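Malarial CLPB2 atpase/hsp101 protein (Plasmodium falciparum, PDB 4IRF) is a ClpB-family AAA+ chaperone that probably couples ATP hydrolysis to protein unfolding and translocation, and is represented here by its N-terminal cargo-binding domain. Local coordinates at residues Ile38-Ala43 / Ser119-Asp124; Ser42-Ser47 / Val112-Leu117. All coordinates share one frame; numbering follows the deposited sequence.

Contact 1: Ile38-Ala43 / Ser119-Asp124; sequences IHILSA and SGLSND
The carboxylate of Asp124 reaches across to the start of the facing segment through one water molecule. Asp124 OD2 accepts a hydrogen bond from the water at 2.8 Å, and the water in turn accepts from Ile38 N at 3.0 Å, so a backbone N-H in the first turn of helix 37-46 is satisfied. The same OD2 caps Val127 N at the start of helix 125-133, which pins the carboxylate in place. The His39 imidazole, a second flat group, lies on the far side of the helix: Ile38 CG2 sits 4.0 Å above one face, offset toward its rim, while ND1 is hydrogen-bonded to Lys36 N and the ring of His32 packs edge-to-face with it. The segments belong to the largely helical N-terminal domain of the Clp family, and the centre of the contact lies about 3 Å from the centre of the chain. There Leu121 does most of the touching. Its CG stands anti to the carbonyl carbon (chi1 -73°), and the two methyls fork over Ile40: Leu121 CD2 lies 3.9 Å from Ile40 CB, and Leu121 CD1 lies 3.9 Å from Ile40 CG2. Leu121 CD1 also rests against the helix backbone, 4.2 Å from Leu41 N. Beyond this pair, Leu41 packs on Val127 and Phe131 of helix 125-133, and Ile40 reaches Leu20 and Val93.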
# COMPACT_ATOMS: atom_id res chain seq x y z
N ILE A 38 -0.44 4.95 -5.16
CA ILE A 38 -0.33 3.90 -6.18
C ILE A 38 1.03 3.25 -6.16
O ILE A 38 1.15 2.04 -6.33
CB ILE A 38 -0.68 4.39 -7.59
CG1 ILE A 38 -0.67 3.20 -8.56
CG2 ILE A 38 0.32 5.48 -8.02
CD1 ILE A 38 -1.72 2.12 -8.16
N HIS A 39 2.09 4.04 -5.91
CA HIS A 39 3.43 3.46 -5.82
C HIS A 39 3.61 2.53 -4.64
O HIS A 39 4.31 1.52 -4.73
CB HIS A 39 4.49 4.56 -5.73
CG HIS A 39 4.41 5.53 -6.86
ND1 HIS A 39 4.43 6.90 -6.68
CD2 HIS A 39 4.31 5.32 -8.20
CE1 HIS A 39 4.31 7.48 -7.86
NE2 HIS A 39 4.25 6.55 -8.80
N ILE A 40 2.99 2.90 -3.51
CA ILE A 40 3.03 2.06 -2.34
C ILE A 40 2.25 0.78 -2.60
O ILE A 40 2.72 -0.29 -2.20
CB ILE A 40 2.47 2.76 -1.11
CG1 ILE A 40 3.36 3.97 -0.80
CG2 ILE A 40 2.42 1.79 0.07
CD1 ILE A 40 2.89 4.72 0.43
N LEU A 41 1.10 0.92 -3.26
CA LEU A 41 0.28 -0.28 -3.62
C LEU A 41 1.10 -1.26 -4.49
O LEU A 41 1.11 -2.47 -4.23
CB LEU A 41 -1.04 0.11 -4.26
CG LEU A 41 -1.84 -1.12 -4.70
CD1 LEU A 41 -2.15 -2.02 -3.53
CD2 LEU A 41 -3.09 -0.72 -5.42
N SER A 42 1.82 -0.72 -5.48
CA SER A 42 2.65 -1.58 -6.35
C SER A 42 3.61 -2.39 -5.50
O SER A 42 3.71 -3.62 -5.62
CB SER A 42 3.46 -0.72 -7.33
OG SER A 42 4.31 -1.51 -8.15
N ALA A 43 4.29 -1.70 -4.57
CA ALA A 43 5.22 -2.34 -3.64
C ALA A 43 4.58 -3.38 -2.71
O ALA A 43 5.16 -4.43 -2.40
CB ALA A 43 5.95 -1.25 -2.82
N SER A 119 -5.34 -0.59 4.65
CA SER A 119 -6.52 0.18 4.99
C SER A 119 -6.31 1.66 4.64
O SER A 119 -7.18 2.32 4.06
CB SER A 119 -6.82 0.02 6.48
OG SER A 119 -7.97 0.77 6.81
N GLY A 120 -5.12 2.16 4.97
CA GLY A 120 -4.79 3.54 4.65
C GLY A 120 -4.80 3.84 3.16
O GLY A 120 -5.35 4.86 2.70
N LEU A 121 -4.23 2.92 2.40
CA LEU A 121 -4.20 3.07 0.94
C LEU A 121 -5.58 3.14 0.31
O LEU A 121 -5.79 3.77 -0.72
CB LEU A 121 -3.42 1.90 0.35
CG LEU A 121 -1.93 1.96 0.58
CD1 LEU A 121 -1.33 0.62 0.13
CD2 LEU A 121 -1.31 3.16 -0.20
N SER A 122 -6.56 2.48 0.93
CA SER A 122 -7.91 2.48 0.40
C SER A 122 -8.55 3.88 0.38
O SER A 122 -9.53 4.10 -0.31
CB SER A 122 -8.78 1.46 1.14
OG SER A 122 -9.09 1.89 2.45
N ASN A 123 -7.97 4.85 1.11
CA ASN A 123 -8.45 6.23 1.02
C ASN A 123 -8.18 6.87 -0.34
O ASN A 123 -8.94 7.74 -0.79
CB ASN A 123 -7.83 7.12 2.10
CG ASN A 123 -8.24 8.60 1.98
OD1 ASN A 123 -7.47 9.46 1.55
ND2 ASN A 123 -9.47 8.87 2.32
N ASP A 124 -7.08 6.47 -0.96
CA ASP A 124 -6.69 7.10 -2.21
C ASP A 124 -7.68 6.71 -3.32
O ASP A 124 -8.03 5.53 -3.46
CB ASP A 124 -5.29 6.68 -2.59
CG ASP A 124 -4.83 7.31 -3.87
OD1 ASP A 124 -4.60 8.56 -3.90
OD2 ASP A 124 -4.69 6.56 -4.87
O HOH W 1 -2.21 7.18 -6.03

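Contact 2: Ser42-Ser47 / Val112-Leu117; sequences SALAKS and VDVEHL
Leu44 meets Val114 and Leu117 through aliphatic carbons. Its CG is anti to the backbone N (chi1 -168°), which sends the isobutyl group across to helix 114-121. Leu44 CD1 comes to 3.6 Å from Val114 CG1 and to 4.0 Å from Leu117 CD2, and so bridges two residues one turn apart. The side chains of Leu44 and Val114 slide past each other in opposite directions, with CG and both methyls of Leu44 close to the single methyl CG1 of Val114. Tyr49 and Ile19 also pack on Val114.

The hydrogen bonds nearby serve the local backbone. Leu44 O is gripped twice by Ser47: Ser47 OG donates at 2.7 Å to a lone pair in the carbonyl plane, and Ser47 N bonds it as well. Ser47 OG also caps Gly50 N, so one serine closes helix 37-46 and opens helix 48-56. In the 112-117 segment, Asp113 N donates to His116 ND1 at 3.0 Å, within 1° of the ring plane and nearly straight (164°), which sets the rotation of the imidazole. Asp113 stands at the N-cap of helix 114-121 but makes no capping bond; the adjacent Val114 N donates to Asp113 OD1 at 2.6 Å, on the anti side and tilted out of the carboxylate plane.

Salt bridges engage the buried acids: Asp113 OD2 with Arg15 and Lys148, and Glu115 OE1 with Lys148 too. With no hydrogen bond crossing between the segments, their cohesion comes from van der Waals contact and burial of hydrocarbon, while the salt bridges probably offset the charge of the buried acids.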
# COMPACT_ATOMS: atom_id res chain seq x y z
N SER A 42 1.82 -0.72 -5.48
CA SER A 42 2.65 -1.58 -6.35
C SER A 42 3.61 -2.39 -5.50
O SER A 42 3.71 -3.62 -5.62
CB SER A 42 3.46 -0.72 -7.33
OG SER A 42 4.31 -1.51 -8.15
N ALA A 43 4.29 -1.70 -4.57
CA ALA A 43 5.22 -2.34 -3.64
C ALA A 43 4.58 -3.38 -2.71
O ALA A 43 5.16 -4.43 -2.40
CB ALA A 43 5.95 -1.25 -2.82
N LEU A 44 3.39 -3.06 -2.22
CA LEU A 44 2.71 -3.91 -1.26
C LEU A 44 2.31 -5.20 -1.98
O LEU A 44 2.62 -6.29 -1.50
CB LEU A 44 1.51 -3.16 -0.67
CG LEU A 44 0.88 -3.80 0.55
CD1 LEU A 44 0.31 -2.75 1.49
CD2 LEU A 44 -0.24 -4.71 0.08
N ALA A 45 1.72 -5.04 -3.17
CA ALA A 45 1.24 -6.20 -3.96
C ALA A 45 2.39 -7.17 -4.25
O ALA A 45 2.19 -8.39 -4.26
CB ALA A 45 0.59 -5.74 -5.23
N LYS A 46 3.60 -6.64 -4.45
CA LYS A 46 4.71 -7.52 -4.80
C LYS A 46 5.54 -8.03 -3.63
O LYS A 46 6.35 -8.94 -3.78
CB LYS A 46 5.61 -6.86 -5.85
CG LYS A 46 6.54 -5.81 -5.28
CD LYS A 46 7.67 -5.52 -6.27
CE LYS A 46 8.47 -4.27 -5.91
NZ LYS A 46 9.42 -3.95 -7.03
N SER A 47 5.33 -7.47 -2.44
CA SER A 47 6.07 -7.93 -1.28
C SER A 47 5.69 -9.36 -0.87
O SER A 47 4.62 -9.87 -1.27
CB SER A 47 5.79 -7.03 -0.07
OG SER A 47 4.44 -7.14 0.34
N VAL A 112 2.33 -0.69 13.23
CA VAL A 112 1.64 -0.56 11.96
C VAL A 112 2.13 -1.67 11.02
O VAL A 112 3.29 -1.72 10.67
CB VAL A 112 1.88 0.84 11.33
CG1 VAL A 112 1.08 0.98 10.05
CG2 VAL A 112 1.48 1.94 12.31
N ASP A 113 1.22 -2.57 10.65
CA ASP A 113 1.55 -3.71 9.79
C ASP A 113 0.99 -3.47 8.39
O ASP A 113 0.35 -2.46 8.10
CB ASP A 113 0.98 -5.01 10.39
CG ASP A 113 1.77 -6.25 9.98
OD1 ASP A 113 2.38 -6.25 8.90
OD2 ASP A 113 1.77 -7.24 10.74
N VAL A 114 1.22 -4.43 7.51
CA VAL A 114 0.77 -4.32 6.13
C VAL A 114 -0.73 -4.15 5.96
O VAL A 114 -1.16 -3.42 5.08
CB VAL A 114 1.29 -5.53 5.30
CG1 VAL A 114 0.95 -5.36 3.85
CG2 VAL A 114 2.78 -5.63 5.44
N GLU A 115 -1.54 -4.83 6.78
CA GLU A 115 -2.99 -4.69 6.66
C GLU A 115 -3.42 -3.27 6.99
O GLU A 115 -4.42 -2.78 6.45
CB GLU A 115 -3.70 -5.61 7.65
CG GLU A 115 -3.52 -7.11 7.35
CD GLU A 115 -2.24 -7.71 7.94
OE1 GLU A 115 -1.31 -6.98 8.36
OE2 GLU A 115 -2.16 -8.97 7.96
N HIS A 116 -2.71 -2.63 7.91
CA HIS A 116 -3.06 -1.26 8.32
C HIS A 116 -2.70 -0.27 7.21
O HIS A 116 -3.47 0.64 6.92
CB HIS A 116 -2.36 -0.92 9.63
CG HIS A 116 -2.68 -1.92 10.71
ND1 HIS A 116 -1.72 -2.71 11.30
CD2 HIS A 116 -3.87 -2.31 11.24
CE1 HIS A 116 -2.30 -3.51 12.18
NE2 HIS A 116 -3.60 -3.29 12.16
N LEU A 117 -1.57 -0.52 6.56
CA LEU A 117 -1.17 0.24 5.39
C LEU A 117 -2.19 0.02 4.29
O LEU A 117 -2.63 0.98 3.62
CB LEU A 117 0.24 -0.18 4.97
CG LEU A 117 0.89 0.57 3.84
CD1 LEU A 117 0.94 2.07 4.13
CD2 LEU A 117 2.27 0.02 3.66

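In the fold
From the N terminus, helix 14-29 comes first and packs against helix 37-46, where both contacts begin, contact 1 at its start and contact 2 at its end. The chain then runs through helices 48-56, 61-74 and 91-106 before helix 114-121 returns to helix 37-46. Contact 2 closes the inner loop, of 64 residues, and contact 1 nests around it with 75, because later residues of one helix meet earlier residues of the other. Their centres are about 8 Å apart, and the packing is continuous: Leu121 CD1 lies 4.0 Å from Leu44 CD1, and Ile40 CG2 is equally far from Leu117 CD2. Helix 125-133 borders contact 1 and helix 138-151 borders contact 2.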